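Local coordinates for uncharacterized protein (Eubacterium siraeum, PDB 4NZK), which is of unknown function but belongs to the DHHW family, whose SGNH hydrolase-like fold suggests, without proof, an esterase-type or acyl-transferring role, at residues A[273-287]-A[298-310]. Numbering follows the deposited sequence.
Sequences IETANKNGRKLCIFK and FIDSFEEIYVCDI. With EDO (1,2-ethanediol), chain B.
Leu283 and Ile305 pair in register on two parallel strands, 282-287 and 304-309, in the mixed sheet of an SGNH hydrolase-like fold. Strand 270-275 lies antiparallel along the other edge of 304-309, so 304-309 is bonded on both edges. The loop 276-281 swings round the start of 304-309.

Leu283 points to the face shared with Ile305, Ile285 and Val307. Its CB sits over one face of the Phe302 ring, 4.0 Å from the centroid. CG stands anti to the backbone N (chi1 176°), and from it CD2 reaches over a face of the Phe298 ring, crossing that side chain at about a right angle. CD2 lies 3.8 Å from Phe298 CD2 and also touches Phe302 CE2. Ile285 CD1 meets the Phe298 ring at its edge. Phe177 of helix 167-180 touches Leu283 and both rings.

The loop is fastened by amides. Asn277 ND2 donates to Asp300 O, and Asn279 ND2 donates to Ser301 O at 2.9 Å, from above the carbonyl plane. Asn279 OD1 takes the N-H of Arg281, an Asx turn. Putting an alanine here removes the amide, which would probably leave Ser301 O without this donor and the turn less firmly held. Glu303 reaches into the loop with its chain extended, and Gly280 N donates to its OE1 at 2.8 Å.

At the far end Lys287 NZ forms a salt bridge with Asp309 and also binds Asp267, Asn292 and a 1,2-ethanediol, probably from the crystallisation liquor. Asp309 OD1 pairs with Arg311, while OD2 uses its anti lone pair, 2.9 Å from Lys287 NZ.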
loop_
_atom_site.group_PDB
_atom_site.type_symbol
_atom_site.label_atom_id
_atom_site.label_comp_id
_atom_site.label_asym_id
_atom_site.label_seq_id
_atom_site.Cartn_x
_atom_site.Cartn_y
_atom_site.Cartn_z
ATOM N N ILE A 273 16.395 -2.059 -2.850
ATOM C CA ILE A 273 16.348 -2.083 -4.324
ATOM C C ILE A 273 17.299 -1.010 -4.831
ATOM O O ILE A 273 17.234 0.143 -4.388
ATOM C CB ILE A 273 14.926 -1.813 -4.859
ATOM C CG1 ILE A 273 13.936 -2.815 -4.306
ATOM C CG2 ILE A 273 14.871 -1.860 -6.378
ATOM C CD1 ILE A 273 12.515 -2.390 -4.413
ATOM N N GLU A 274 18.198 -1.407 -5.733
ATOM C CA GLU A 274 19.152 -0.496 -6.377
ATOM C C GLU A 274 18.761 -0.505 -7.845
ATOM O O GLU A 274 18.655 -1.560 -8.451
ATOM C CB GLU A 274 20.597 -0.966 -6.197
ATOM C CG GLU A 274 21.054 -0.922 -4.748
ATOM C CD GLU A 274 22.336 -1.690 -4.505
ATOM O OE1 GLU A 274 22.279 -2.936 -4.322
ATOM O OE2 GLU A 274 23.393 -1.044 -4.464
ATOM N N THR A 275 18.576 0.672 -8.420
ATOM C CA THR A 275 18.127 0.775 -9.810
ATOM C C THR A 275 19.163 1.431 -10.701
ATOM O O THR A 275 20.161 1.971 -10.219
ATOM C CB THR A 275 16.829 1.613 -9.946
ATOM O OG1 THR A 275 17.149 2.995 -9.973
ATOM C CG2 THR A 275 15.825 1.318 -8.817
ATOM N N ALA A 276 18.900 1.366 -12.007
ATOM C CA ALA A 276 19.751 2.012 -12.993
ATOM C C ALA A 276 19.559 3.529 -13.117
ATOM O O ALA A 276 20.311 4.172 -13.830
ATOM C CB ALA A 276 19.556 1.353 -14.339
ATOM N N ASN A 277 18.599 4.105 -12.381
ATOM C CA ASN A 277 18.372 5.531 -12.404
ATOM C C ASN A 277 19.197 6.173 -11.298
ATOM O O ASN A 277 18.774 6.267 -10.156
ATOM C CB ASN A 277 16.895 5.865 -12.238
ATOM C CG ASN A 277 16.614 7.356 -12.389
ATOM O OD1 ASN A 277 17.541 8.164 -12.472
ATOM N ND2 ASN A 277 15.350 7.730 -12.388
ATOM N N LYS A 278 20.376 6.647 -11.668
ATOM C CA LYS A 278 21.324 7.187 -10.707
ATOM C C LYS A 278 21.083 8.658 -10.430
ATOM O O LYS A 278 21.935 9.492 -10.659
ATOM C CB LYS A 278 22.737 6.957 -11.229
ATOM C CG LYS A 278 23.029 5.509 -11.567
ATOM C CD LYS A 278 22.832 4.561 -10.417
ATOM C CE LYS A 278 23.432 3.194 -10.726
ATOM N NZ LYS A 278 23.015 2.187 -9.711
ATOM N N ASN A 279 19.919 8.961 -9.872
ATOM C CA ASN A 279 19.549 10.330 -9.638
ATOM C C ASN A 279 19.773 10.850 -8.204
ATOM O O ASN A 279 19.373 11.977 -7.882
ATOM C CB ASN A 279 18.117 10.546 -10.071
ATOM C CG ASN A 279 17.110 9.839 -9.199
ATOM O OD1 ASN A 279 17.443 9.193 -8.230
ATOM N ND2 ASN A 279 15.835 9.956 -9.589
ATOM N N GLY A 280 20.426 10.040 -7.375
ATOM C CA GLY A 280 20.710 10.382 -6.008
ATOM C C GLY A 280 19.537 10.379 -5.059
ATOM O O GLY A 280 19.723 10.637 -3.871
ATOM N N ARG A 281 18.337 10.058 -5.552
ATOM C CA ARG A 281 17.145 10.014 -4.685
ATOM C C ARG A 281 17.022 8.625 -4.096
ATOM O O ARG A 281 16.966 7.629 -4.823
ATOM C CB ARG A 281 15.891 10.389 -5.474
ATOM C CG ARG A 281 15.921 11.764 -6.105
ATOM C CD ARG A 281 15.794 12.905 -5.085
ATOM N NE ARG A 281 14.482 12.931 -4.451
ATOM C CZ ARG A 281 13.387 13.463 -4.990
ATOM N NH1 ARG A 281 13.405 14.039 -6.201
ATOM N NH2 ARG A 281 12.242 13.414 -4.319
ATOM N N LYS A 282 16.972 8.565 -2.766
ATOM C CA LYS A 282 16.954 7.308 -2.031
ATOM C C LYS A 282 15.740 7.313 -1.125
ATOM O O LYS A 282 15.662 8.104 -0.198
ATOM C CB LYS A 282 18.266 7.109 -1.251
ATOM C CG LYS A 282 19.493 7.069 -2.168
ATOM C CD LYS A 282 20.793 6.887 -1.411
ATOM C CE LYS A 282 21.971 6.880 -2.365
ATOM N NZ LYS A 282 23.229 6.585 -1.632
ATOM N N LEU A 283 14.810 6.415 -1.412
ATOM C CA LEU A 283 13.504 6.393 -0.780
ATOM C C LEU A 283 13.435 5.274 0.232
ATOM O O LEU A 283 13.876 4.146 -0.030
ATOM C CB LEU A 283 12.435 6.128 -1.861
ATOM C CG LEU A 283 10.992 5.959 -1.412
ATOM C CD1 LEU A 283 10.485 7.249 -0.805
ATOM C CD2 LEU A 283 10.152 5.513 -2.600
ATOM N N CYS A 284 12.867 5.572 1.384
ATOM C CA CYS A 284 12.483 4.521 2.316
ATOM C C CYS A 284 10.964 4.569 2.445
ATOM O O CYS A 284 10.383 5.643 2.641
ATOM C CB CYS A 284 13.119 4.776 3.677
ATOM S SG CYS A 284 12.885 3.438 4.843
ATOM N N ILE A 285 10.332 3.414 2.292
ATOM C CA ILE A 285 8.890 3.283 2.414
ATOM C C ILE A 285 8.580 2.534 3.699
ATOM O O ILE A 285 9.149 1.473 3.971
ATOM C CB ILE A 285 8.274 2.492 1.260
ATOM C CG1 ILE A 285 8.671 3.094 -0.073
ATOM C CG2 ILE A 285 6.764 2.430 1.388
ATOM C CD1 ILE A 285 8.558 2.095 -1.191
ATOM N N PHE A 286 7.725 3.122 4.505
ATOM C CA PHE A 286 7.195 2.493 5.688
ATOM C C PHE A 286 5.730 2.280 5.427
ATOM O O PHE A 286 4.971 3.218 5.261
ATOM C CB PHE A 286 7.400 3.359 6.914
ATOM C CG PHE A 286 8.839 3.446 7.341
ATOM C CD1 PHE A 286 9.509 2.328 7.803
ATOM C CD2 PHE A 286 9.503 4.665 7.299
ATOM C CE1 PHE A 286 10.827 2.424 8.196
ATOM C CE2 PHE A 286 10.831 4.747 7.673
ATOM C CZ PHE A 286 11.472 3.620 8.118
ATOM N N LYS A 287 5.335 1.020 5.359
ATOM C CA LYS A 287 4.019 0.693 4.840
ATOM C C LYS A 287 3.289 -0.393 5.606
ATOM O O LYS A 287 3.850 -1.054 6.472
ATOM C CB LYS A 287 4.181 0.283 3.349
ATOM C CG LYS A 287 5.252 -0.772 3.024
ATOM C CD LYS A 287 4.841 -2.158 3.420
ATOM C CE LYS A 287 5.859 -3.217 3.054
ATOM N NZ LYS A 287 5.289 -4.554 3.382
ATOM N N PHE A 298 7.942 2.617 -8.331
ATOM C CA PHE A 298 8.984 3.550 -7.896
ATOM C C PHE A 298 10.352 3.284 -8.513
ATOM O O PHE A 298 11.239 4.148 -8.467
ATOM C CB PHE A 298 9.141 3.532 -6.375
ATOM C CG PHE A 298 7.903 3.917 -5.625
ATOM C CD1 PHE A 298 7.052 4.881 -6.096
ATOM C CD2 PHE A 298 7.609 3.310 -4.416
ATOM C CE1 PHE A 298 5.937 5.260 -5.361
ATOM C CE2 PHE A 298 6.492 3.670 -3.694
ATOM C CZ PHE A 298 5.664 4.635 -4.166
ATOM N N ILE A 299 10.501 2.116 -9.122
ATOM C CA ILE A 299 11.797 1.663 -9.642
ATOM C C ILE A 299 12.362 2.601 -10.707
ATOM O O ILE A 299 13.557 2.871 -10.731
ATOM C CB ILE A 299 11.688 0.204 -10.130
ATOM C CG1 ILE A 299 11.641 -0.706 -8.869
ATOM C CG2 ILE A 299 12.859 -0.159 -11.033
ATOM C CD1 ILE A 299 11.321 -2.151 -9.103
ATOM N N ASP A 300 11.488 3.133 -11.551
ATOM C CA ASP A 300 11.925 4.017 -12.608
ATOM C C ASP A 300 12.372 5.386 -12.047
ATOM O O ASP A 300 13.024 6.141 -12.755
ATOM C CB ASP A 300 10.814 4.285 -13.646
ATOM C CG ASP A 300 10.363 3.030 -14.465
ATOM O OD1 ASP A 300 11.173 2.112 -14.759
ATOM O OD2 ASP A 300 9.152 2.998 -14.824
ATOM N N SER A 301 11.945 5.745 -10.830
ATOM C CA SER A 301 12.052 7.125 -10.320
ATOM C C SER A 301 13.108 7.390 -9.243
ATOM O O SER A 301 13.391 8.556 -8.965
ATOM C CB SER A 301 10.695 7.576 -9.780
ATOM O OG SER A 301 9.734 7.750 -10.819
ATOM N N PHE A 302 13.641 6.328 -8.637
ATOM C CA PHE A 302 14.568 6.431 -7.524
ATOM C C PHE A 302 15.788 5.574 -7.762
ATOM O O PHE A 302 15.683 4.502 -8.341
ATOM C CB PHE A 302 13.863 6.002 -6.216
ATOM C CG PHE A 302 12.792 6.965 -5.776
ATOM C CD1 PHE A 302 13.129 8.036 -4.972
ATOM C CD2 PHE A 302 11.485 6.845 -6.201
ATOM C CE1 PHE A 302 12.186 8.984 -4.598
ATOM C CE2 PHE A 302 10.526 7.779 -5.834
ATOM C CZ PHE A 302 10.874 8.855 -5.013
ATOM N N GLU A 303 16.932 6.025 -7.237
ATOM C CA GLU A 303 18.183 5.293 -7.307
ATOM C C GLU A 303 18.190 4.102 -6.343
ATOM O O GLU A 303 18.693 3.020 -6.677
ATOM C CB GLU A 303 19.360 6.240 -6.998
ATOM C CG GLU A 303 20.711 5.548 -7.113
ATOM C CD GLU A 303 21.941 6.448 -6.993
ATOM O OE1 GLU A 303 21.893 7.654 -7.361
ATOM O OE2 GLU A 303 23.001 5.914 -6.558
ATOM N N GLU A 304 17.661 4.321 -5.133
ATOM C CA GLU A 304 17.528 3.238 -4.154
ATOM C C GLU A 304 16.175 3.331 -3.507
ATOM O O GLU A 304 15.643 4.432 -3.315
ATOM C CB GLU A 304 18.605 3.281 -3.038
ATOM C CG GLU A 304 20.036 3.162 -3.523
ATOM C CD GLU A 304 21.082 3.141 -2.420
ATOM O OE1 GLU A 304 20.785 3.261 -1.194
ATOM O OE2 GLU A 304 22.251 3.011 -2.803
ATOM N N ILE A 305 15.626 2.159 -3.201
ATOM C CA ILE A 305 14.375 2.040 -2.491
ATOM C C ILE A 305 14.527 1.030 -1.385
ATOM O O ILE A 305 14.930 -0.098 -1.634
ATOM C CB ILE A 305 13.207 1.638 -3.411
ATOM C CG1 ILE A 305 13.043 2.634 -4.572
ATOM C CG2 ILE A 305 11.899 1.589 -2.638
ATOM C CD1 ILE A 305 12.497 2.006 -5.813
ATOM N N TYR A 306 14.172 1.432 -0.178
ATOM C CA TYR A 306 14.133 0.514 0.966
ATOM C C TYR A 306 12.674 0.318 1.350
ATOM O O TYR A 306 11.959 1.268 1.567
ATOM C CB TYR A 306 14.914 1.077 2.160
ATOM C CG TYR A 306 16.392 1.235 1.885
ATOM C CD1 TYR A 306 16.852 2.269 1.090
ATOM C CD2 TYR A 306 17.321 0.377 2.450
ATOM C CE1 TYR A 306 18.202 2.423 0.823
ATOM C CE2 TYR A 306 18.682 0.537 2.200
ATOM C CZ TYR A 306 19.106 1.568 1.398
ATOM O OH TYR A 306 20.444 1.711 1.128
ATOM N N VAL A 307 12.265 -0.935 1.436
ATOM C CA VAL A 307 10.875 -1.284 1.670
ATOM C C VAL A 307 10.779 -1.937 3.044
ATOM O O VAL A 307 11.341 -3.020 3.274
ATOM C CB VAL A 307 10.297 -2.238 0.619
ATOM C CG1 VAL A 307 8.784 -2.345 0.803
ATOM C CG2 VAL A 307 10.624 -1.777 -0.781
ATOM N N CYS A 308 10.069 -1.262 3.937
ATOM C CA CYS A 308 9.916 -1.672 5.319
ATOM C C CYS A 308 8.457 -1.679 5.733
ATOM O O CYS A 308 7.688 -0.828 5.325
ATOM C CB CYS A 308 10.624 -0.662 6.203
ATOM S SG CYS A 308 12.372 -0.345 5.798
ATOM N N ASP A 309 8.092 -2.636 6.570
ATOM C CA ASP A 309 6.737 -2.762 7.065
ATOM C C ASP A 309 6.689 -2.272 8.513
ATOM O O ASP A 309 7.474 -2.711 9.348
ATOM C CB ASP A 309 6.267 -4.215 7.021
ATOM C CG ASP A 309 4.756 -4.316 7.115
ATOM O OD1 ASP A 309 4.215 -4.062 8.235
ATOM O OD2 ASP A 309 4.124 -4.656 6.072
ATOM N N ILE A 310 5.724 -1.408 8.822
ATOM C CA ILE A 310 5.603 -0.858 10.174
ATOM C C ILE A 310 5.328 -1.906 11.254
ATOM O O ILE A 310 5.533 -1.637 12.421
ATOM C CB ILE A 310 4.508 0.222 10.224
ATOM C CG1 ILE A 310 3.126 -0.389 9.931
ATOM C CG2 ILE A 310 4.817 1.348 9.243
ATOM C CD1 ILE A 310 2.004 0.604 9.888
HETATM C C1 EDO B . 8.425 -6.284 1.968
HETATM O O1 EDO B . 7.030 -6.216 1.723
HETATM C C2 EDO B . 8.870 -5.416 3.160
HETATM O O2 EDO B . 7.930 -5.499 4.225
HETATM O O HOH W 1 21.606 2.173 -7.643
HETATM O O HOH W 2 22.599 4.244 0.402
HETATM O O HOH W 3 24.591 6.836 -4.463
#